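PDB 3HAZ: proline dehydrogenase from Bradyrhizobium japonicum USDA 110, which oxidises proline to glutamate in two steps, probably supplying carbon and nitrogen, by joining an FAD-dependent proline dehydrogenase and an NAD-dependent aldehyde dehydrogenase in one chain. Local coordinates for residues L303-Y316 / R336-W348. Sequence-based numbering, arbitrary orientation.
Sequences LKGWDGFGLAIQAY and RKLMVRLVKGAYW. With FAD (flavin-adenine dinucleotide), chain C.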
loop_
_atom_site.group_PDB
_atom_site.type_symbol
_atom_site.label_atom_id
_atom_site.label_comp_id
_atom_site.label_asym_id
_atom_site.label_seq_id
_atom_site.Cartn_x
_atom_site.Cartn_y
_atom_site.Cartn_z
ATOM N N LEU A 303 66.553 23.016 -2.541
ATOM C CA LEU A 303 65.283 23.749 -2.546
ATOM C C LEU A 303 65.197 24.805 -1.435
ATOM O O LEU A 303 64.186 25.489 -1.288
ATOM C CB LEU A 303 64.091 22.787 -2.513
ATOM C CG LEU A 303 64.025 21.845 -3.722
ATOM C CD1 LEU A 303 62.757 20.990 -3.714
ATOM C CD2 LEU A 303 64.134 22.640 -5.020
ATOM N N LYS A 304 66.276 24.952 -0.673
ATOM C CA LYS A 304 66.355 26.009 0.332
ATOM C C LYS A 304 66.268 27.388 -0.320
ATOM O O LYS A 304 66.667 27.571 -1.474
ATOM C CB LYS A 304 67.671 25.909 1.109
ATOM C CG LYS A 304 67.771 24.721 2.050
ATOM C CD LYS A 304 69.200 24.595 2.596
ATOM C CE LYS A 304 69.291 23.552 3.703
ATOM N NZ LYS A 304 68.437 23.909 4.875
ATOM N N GLY A 305 65.754 28.358 0.430
ATOM C CA GLY A 305 65.729 29.740 -0.018
ATOM C C GLY A 305 64.735 30.001 -1.135
ATOM O O GLY A 305 64.944 30.884 -1.962
ATOM N N TRP A 306 63.653 29.228 -1.158
ATOM C CA TRP A 306 62.620 29.380 -2.179
ATOM C C TRP A 306 61.268 29.045 -1.572
ATOM O O TRP A 306 61.113 28.007 -0.923
ATOM C CB TRP A 306 62.929 28.484 -3.380
ATOM C CG TRP A 306 61.796 28.294 -4.356
ATOM C CD1 TRP A 306 61.108 29.270 -5.022
ATOM C CD2 TRP A 306 61.248 27.045 -4.800
ATOM N NE1 TRP A 306 60.160 28.704 -5.843
ATOM C CE2 TRP A 306 60.227 27.341 -5.727
ATOM C CE3 TRP A 306 61.518 25.707 -4.499
ATOM C CZ2 TRP A 306 59.475 26.346 -6.352
ATOM C CZ3 TRP A 306 60.773 24.720 -5.126
ATOM C CH2 TRP A 306 59.764 25.045 -6.041
ATOM N N ASP A 307 60.297 29.934 -1.771
ATOM C CA ASP A 307 59.007 29.837 -1.090
ATOM C C ASP A 307 57.856 29.360 -1.994
ATOM O O ASP A 307 56.682 29.454 -1.617
ATOM C CB ASP A 307 58.629 31.194 -0.470
ATOM C CG ASP A 307 59.662 31.701 0.535
ATOM O OD1 ASP A 307 60.464 30.892 1.047
ATOM O OD2 ASP A 307 59.661 32.921 0.817
ATOM N N GLY A 308 58.182 28.844 -3.174
ATOM C CA GLY A 308 57.153 28.506 -4.148
ATOM C C GLY A 308 56.690 27.058 -4.198
ATOM O O GLY A 308 55.686 26.747 -4.846
ATOM N N PHE A 309 57.414 26.165 -3.527
ATOM C CA PHE A 309 57.062 24.748 -3.549
ATOM C C PHE A 309 55.786 24.494 -2.769
ATOM O O PHE A 309 55.530 25.141 -1.755
ATOM C CB PHE A 309 58.188 23.879 -2.989
ATOM C CG PHE A 309 57.934 22.400 -3.121
ATOM C CD1 PHE A 309 58.343 21.709 -4.252
ATOM C CD2 PHE A 309 57.285 21.701 -2.115
ATOM C CE1 PHE A 309 58.108 20.352 -4.379
ATOM C CE2 PHE A 309 57.042 20.342 -2.241
ATOM C CZ PHE A 309 57.457 19.667 -3.372
ATOM N N GLY A 310 54.991 23.541 -3.245
ATOM C CA GLY A 310 53.734 23.227 -2.598
ATOM C C GLY A 310 52.979 22.059 -3.203
ATOM O O GLY A 310 53.465 21.378 -4.119
ATOM N N LEU A 311 51.777 21.836 -2.682
ATOM C CA LEU A 311 50.957 20.706 -3.091
ATOM C C LEU A 311 49.489 21.021 -2.861
ATOM O O LEU A 311 49.145 21.934 -2.099
ATOM C CB LEU A 311 51.321 19.465 -2.284
ATOM C CG LEU A 311 50.613 19.344 -0.927
ATOM C CD1 LEU A 311 50.762 17.931 -0.368
ATOM C CD2 LEU A 311 51.138 20.373 0.063
ATOM N N ALA A 312 48.631 20.252 -3.521
ATOM C CA ALA A 312 47.191 20.357 -3.315
ATOM C C ALA A 312 46.757 19.334 -2.269
ATOM O O ALA A 312 47.338 18.247 -2.175
ATOM C CB ALA A 312 46.445 20.131 -4.622
ATOM N N ILE A 313 45.741 19.696 -1.489
ATOM C CA ILE A 313 45.138 18.817 -0.497
ATOM C C ILE A 313 43.622 18.817 -0.695
ATOM O O ILE A 313 42.996 19.881 -0.754
ATOM C CB ILE A 313 45.464 19.272 0.934
ATOM C CG1 ILE A 313 46.982 19.325 1.150
ATOM C CG2 ILE A 313 44.821 18.340 1.958
ATOM C CD1 ILE A 313 47.383 20.046 2.430
ATOM N N GLN A 314 43.042 17.625 -0.806
ATOM C CA GLN A 314 41.620 17.478 -1.109
ATOM C C GLN A 314 40.773 17.360 0.163
ATOM O O GLN A 314 40.849 16.367 0.894
ATOM C CB GLN A 314 41.393 16.247 -1.988
ATOM C CG GLN A 314 42.156 16.251 -3.312
ATOM C CD GLN A 314 42.625 14.856 -3.705
ATOM O OE1 GLN A 314 43.119 14.102 -2.866
ATOM N NE2 GLN A 314 42.471 14.509 -4.981
ATOM N N ALA A 315 39.952 18.371 0.408
ATOM C CA ALA A 315 39.122 18.410 1.601
ATOM C C ALA A 315 37.986 17.389 1.573
ATOM O O ALA A 315 37.380 17.118 2.600
ATOM C CB ALA A 315 38.571 19.818 1.827
ATOM N N TYR A 316 37.684 16.823 0.406
ATOM C CA TYR A 316 36.620 15.823 0.370
ATOM C C TYR A 316 37.070 14.497 0.981
ATOM O O TYR A 316 36.267 13.594 1.179
ATOM C CB TYR A 316 35.983 15.670 -1.024
ATOM C CG TYR A 316 36.765 14.920 -2.096
ATOM C CD1 TYR A 316 38.106 14.572 -1.928
ATOM C CD2 TYR A 316 36.152 14.597 -3.308
ATOM C CE1 TYR A 316 38.806 13.893 -2.940
ATOM C CE2 TYR A 316 36.835 13.931 -4.319
ATOM C CZ TYR A 316 38.164 13.582 -4.133
ATOM O OH TYR A 316 38.832 12.920 -5.146
ATOM N N ARG A 336 61.018 25.517 5.783
ATOM C CA ARG A 336 60.626 26.065 4.495
ATOM C C ARG A 336 59.289 26.780 4.604
ATOM O O ARG A 336 58.507 26.525 5.518
ATOM C CB ARG A 336 60.528 24.958 3.436
ATOM C CG ARG A 336 61.755 24.059 3.336
ATOM C CD ARG A 336 62.927 24.750 2.640
ATOM N NE ARG A 336 64.078 23.850 2.588
ATOM C CZ ARG A 336 64.228 22.881 1.688
ATOM N NH1 ARG A 336 65.296 22.097 1.732
ATOM N NH2 ARG A 336 63.312 22.695 0.741
ATOM N N LYS A 337 59.053 27.695 3.671
ATOM C CA LYS A 337 57.731 28.254 3.444
ATOM C C LYS A 337 57.117 27.490 2.283
ATOM O O LYS A 337 57.795 27.216 1.288
ATOM C CB LYS A 337 57.831 29.732 3.071
ATOM C CG LYS A 337 58.146 30.667 4.223
ATOM C CD LYS A 337 57.875 32.108 3.807
ATOM C CE LYS A 337 57.784 33.027 5.010
ATOM N NZ LYS A 337 57.224 34.355 4.640
ATOM N N LEU A 338 55.842 27.141 2.411
ATOM C CA LEU A 338 55.149 26.401 1.367
ATOM C C LEU A 338 53.883 27.121 0.941
ATOM O O LEU A 338 53.243 27.807 1.739
ATOM C CB LEU A 338 54.788 24.990 1.848
ATOM C CG LEU A 338 55.926 24.106 2.363
ATOM C CD1 LEU A 338 55.375 22.804 2.938
ATOM C CD2 LEU A 338 56.939 23.831 1.263
ATOM N N MET A 339 53.536 26.968 -0.328
ATOM C CA MET A 339 52.251 27.419 -0.828
ATOM C C MET A 339 51.376 26.179 -0.999
ATOM O O MET A 339 51.740 25.235 -1.706
ATOM C CB MET A 339 52.433 28.201 -2.133
ATOM C CG MET A 339 53.273 29.479 -1.955
ATOM S SD MET A 339 53.804 30.297 -3.481
ATOM C CE MET A 339 52.300 31.172 -3.951
ATOM N N VAL A 340 50.241 26.175 -0.312
ATOM C CA VAL A 340 49.420 24.979 -0.199
ATOM C C VAL A 340 48.019 25.221 -0.741
ATOM O O VAL A 340 47.292 26.078 -0.245
ATOM C CB VAL A 340 49.325 24.536 1.264
ATOM C CG1 VAL A 340 48.486 23.279 1.382
ATOM C CG2 VAL A 340 50.723 24.326 1.831
ATOM N N ARG A 341 47.652 24.465 -1.769
ATOM C CA ARG A 341 46.349 24.605 -2.401
ATOM C C ARG A 341 45.306 23.703 -1.764
ATOM O O ARG A 341 45.476 22.484 -1.708
ATOM C CB ARG A 341 46.430 24.283 -3.894
ATOM C CG ARG A 341 45.098 24.486 -4.608
ATOM C CD ARG A 341 45.047 23.728 -5.921
ATOM N NE ARG A 341 46.054 24.202 -6.861
ATOM C CZ ARG A 341 46.687 23.410 -7.715
ATOM N NH1 ARG A 341 46.420 22.109 -7.737
ATOM N NH2 ARG A 341 47.589 23.914 -8.534
ATOM N N LEU A 342 44.222 24.304 -1.292
ATOM C CA LEU A 342 43.108 23.536 -0.754
ATOM C C LEU A 342 42.008 23.443 -1.804
ATOM O O LEU A 342 41.545 24.460 -2.322
ATOM C CB LEU A 342 42.565 24.176 0.523
ATOM C CG LEU A 342 41.525 23.356 1.283
ATOM C CD1 LEU A 342 42.171 22.106 1.908
ATOM C CD2 LEU A 342 40.833 24.214 2.343
ATOM N N VAL A 343 41.603 22.218 -2.119
ATOM C CA VAL A 343 40.542 21.977 -3.083
ATOM C C VAL A 343 39.552 21.026 -2.431
ATOM O O VAL A 343 39.849 20.413 -1.403
ATOM C CB VAL A 343 41.077 21.275 -4.347
ATOM C CG1 VAL A 343 42.272 22.030 -4.934
ATOM C CG2 VAL A 343 41.457 19.826 -4.017
ATOM N N LYS A 344 38.381 20.883 -3.031
ATOM C CA LYS A 344 37.452 19.873 -2.557
ATOM C C LYS A 344 37.869 18.495 -3.082
ATOM O O LYS A 344 38.246 17.624 -2.295
ATOM C CB LYS A 344 36.011 20.264 -2.890
ATOM C CG LYS A 344 35.570 21.472 -2.051
ATOM C CD LYS A 344 34.214 22.063 -2.441
ATOM C CE LYS A 344 33.987 23.362 -1.657
ATOM N NZ LYS A 344 32.688 24.016 -1.962
ATOM N N GLY A 345 37.866 18.306 -4.400
ATOM C CA GLY A 345 38.351 17.049 -4.957
ATOM C C GLY A 345 37.722 16.653 -6.279
ATOM O O GLY A 345 36.511 16.758 -6.453
ATOM N N ALA A 346 38.545 16.175 -7.208
ATOM C CA ALA A 346 38.092 15.946 -8.582
ATOM C C ALA A 346 37.730 14.504 -8.949
ATOM O O ALA A 346 37.352 14.243 -10.090
ATOM C CB ALA A 346 39.127 16.475 -9.567
ATOM N N TYR A 347 37.850 13.574 -8.005
ATOM C CA TYR A 347 37.724 12.150 -8.331
ATOM C C TYR A 347 36.651 11.430 -7.512
ATOM O O TYR A 347 36.744 10.217 -7.305
ATOM C CB TYR A 347 39.071 11.429 -8.115
ATOM C CG TYR A 347 40.257 12.062 -8.824
ATOM C CD1 TYR A 347 40.934 13.143 -8.265
ATOM C CD2 TYR A 347 40.708 11.565 -10.048
ATOM C CE1 TYR A 347 42.025 13.723 -8.909
ATOM C CE2 TYR A 347 41.796 12.135 -10.698
ATOM C CZ TYR A 347 42.448 13.209 -10.122
ATOM O OH TYR A 347 43.515 13.778 -10.767
ATOM N N TRP A 348 35.635 12.157 -7.058
ATOM C CA TRP A 348 34.665 11.585 -6.113
ATOM C C TRP A 348 34.021 10.298 -6.621
ATOM O O TRP A 348 34.047 9.273 -5.940
ATOM C CB TRP A 348 33.594 12.610 -5.727
ATOM C CG TRP A 348 32.650 12.132 -4.646
ATOM C CD1 TRP A 348 32.832 12.225 -3.296
ATOM C CD2 TRP A 348 31.374 11.506 -4.836
ATOM N NE1 TRP A 348 31.757 11.680 -2.633
ATOM C CE2 TRP A 348 30.847 11.232 -3.556
ATOM C CE3 TRP A 348 30.632 11.137 -5.966
ATOM C CZ2 TRP A 348 29.606 10.613 -3.371
ATOM C CZ3 TRP A 348 29.401 10.528 -5.784
ATOM C CH2 TRP A 348 28.899 10.273 -4.494
HETATM P PA FAD C . 31.307 22.908 -5.539
HETATM O O1A FAD C . 30.023 22.803 -6.544
HETATM O O2A FAD C . 31.032 23.724 -4.357
HETATM O O5B FAD C . 31.699 21.410 -5.041
HETATM C C5B FAD C . 31.887 20.424 -6.015
HETATM C C4B FAD C . 32.536 19.187 -5.379
HETATM O O4B FAD C . 32.079 18.720 -3.996
HETATM C C3B FAD C . 33.221 18.148 -6.032
HETATM O O3B FAD C . 34.163 18.480 -7.037
HETATM C C2B FAD C . 33.561 17.182 -4.925
HETATM O O2B FAD C . 34.893 17.195 -4.446
HETATM C C1B FAD C . 32.507 17.378 -3.895
HETATM N N9A FAD C . 31.322 16.543 -3.963
HETATM C C8A FAD C . 30.354 16.496 -4.962
HETATM N N7A FAD C . 29.399 15.596 -4.572
HETATM C C5A FAD C . 29.783 15.085 -3.310
HETATM C C6A FAD C . 29.152 14.078 -2.388
HETATM N N6A FAD C . 27.899 13.425 -2.748
HETATM N N1A FAD C . 29.722 13.780 -1.241
HETATM C C2A FAD C . 30.926 14.404 -0.862
HETATM N N3A FAD C . 31.534 15.369 -1.749
HETATM C C4A FAD C . 30.937 15.680 -2.944
HETATM N N1 FAD C . 41.013 18.463 -7.255
HETATM C C2 FAD C . 41.819 17.386 -6.977
HETATM O O2 FAD C . 41.251 16.198 -6.570
HETATM N N3 FAD C . 43.240 17.490 -7.160
HETATM C C4 FAD C . 43.793 18.658 -7.604
HETATM O O4 FAD C . 45.183 18.781 -7.717
HETATM C C4X FAD C . 42.952 19.789 -7.889
HETATM N N5 FAD C . 43.543 21.077 -8.368
HETATM C C5X FAD C . 42.698 22.178 -8.650
HETATM C C6 FAD C . 43.281 23.440 -9.128
HETATM C C7 FAD C . 42.435 24.539 -9.404
HETATM C C7M FAD C . 43.047 25.831 -9.920
HETATM C C8 FAD C . 40.971 24.425 -9.208
HETATM C C8M FAD C . 40.026 25.601 -9.505
HETATM C C9 FAD C . 40.418 23.216 -8.750
HETATM C C9A FAD C . 41.291 22.063 -8.469
HETATM N N10 FAD C . 40.722 20.800 -7.993
HETATM C C10 FAD C . 41.591 19.681 -7.709
HETATM C "C1'" FAD C . 39.278 20.669 -7.616
HETATM C "C2'" FAD C . 38.322 20.166 -8.728
HETATM O "O2'" FAD C . 38.954 20.269 -10.000
HETATM C "C3'" FAD C . 37.002 20.951 -8.648
HETATM O "O3'" FAD C . 37.170 22.244 -9.219
HETATM C "C4'" FAD C . 36.474 21.110 -7.177
HETATM O "O4'" FAD C . 36.459 19.976 -6.381
HETATM C "C5'" FAD C . 35.121 21.870 -7.124
HETATM O "O5'" FAD C . 34.893 22.504 -5.876
HETATM P P FAD C . 33.992 23.897 -5.876
HETATM O O1P FAD C . 33.963 24.539 -4.338
HETATM O O2P FAD C . 34.540 24.838 -6.860
HETATM O O3P FAD C . 32.516 23.495 -6.451
HETATM O O HOH W 1 61.536 24.655 -0.591
HETATM O O HOH W 2 65.927 22.755 4.697
HETATM O O HOH W 3 59.092 26.240 -1.093
HETATM O O HOH W 4 61.352 28.345 1.846
#
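With CG lodged between its backbone N and carbonyl carbon (chi1 75°), Tyr316 lays its ring over Gly345, whose CA sits 3.5 Å from the ring centroid and 9° off the normal, a CH-pi contact over the face. The ring's far end is fixed as well: Tyr347 N donates to Tyr316 OH at 3.1 Å, a bent bond, and the edge carbon CE2 lies 3.8 Å from Trp348 CB. A leucine in place of Tyr316 would probably leave Tyr347 N without this acceptor and Gly345 without the flat ring over its CA. Gly345 N itself donates to FAD O4'. Strands 309-314 and 338-343 run parallel, 21° apart, as neighbours in the proline dehydrogenase beta-alpha barrel, joined by the crossover helix 320-333. Ile313 pairs through both backbone polar atoms, its N donating to Arg341 O at 2.8 Å and its O accepting from Val343 N at 3.0 Å. The face bearing Ala312, Gln314, Arg341 and Val343 meets the flavin. Gln314, bent at chi2, sends NE2 to FAD O2 at 2.6 Å, nearly straight, while Ala346 N reaches the same oxygen at 2.8 Å. Arg341 sets one guanidinium face over FAD C6, while Ser237 OG holds its NH2 and Asp280 salt-bridges its NH1. Beyond the strand, the extended Lys344 brings NZ 2.9 Å from FAD O2A of the pyrophosphate, with Asp373 as its salt-bridge partner.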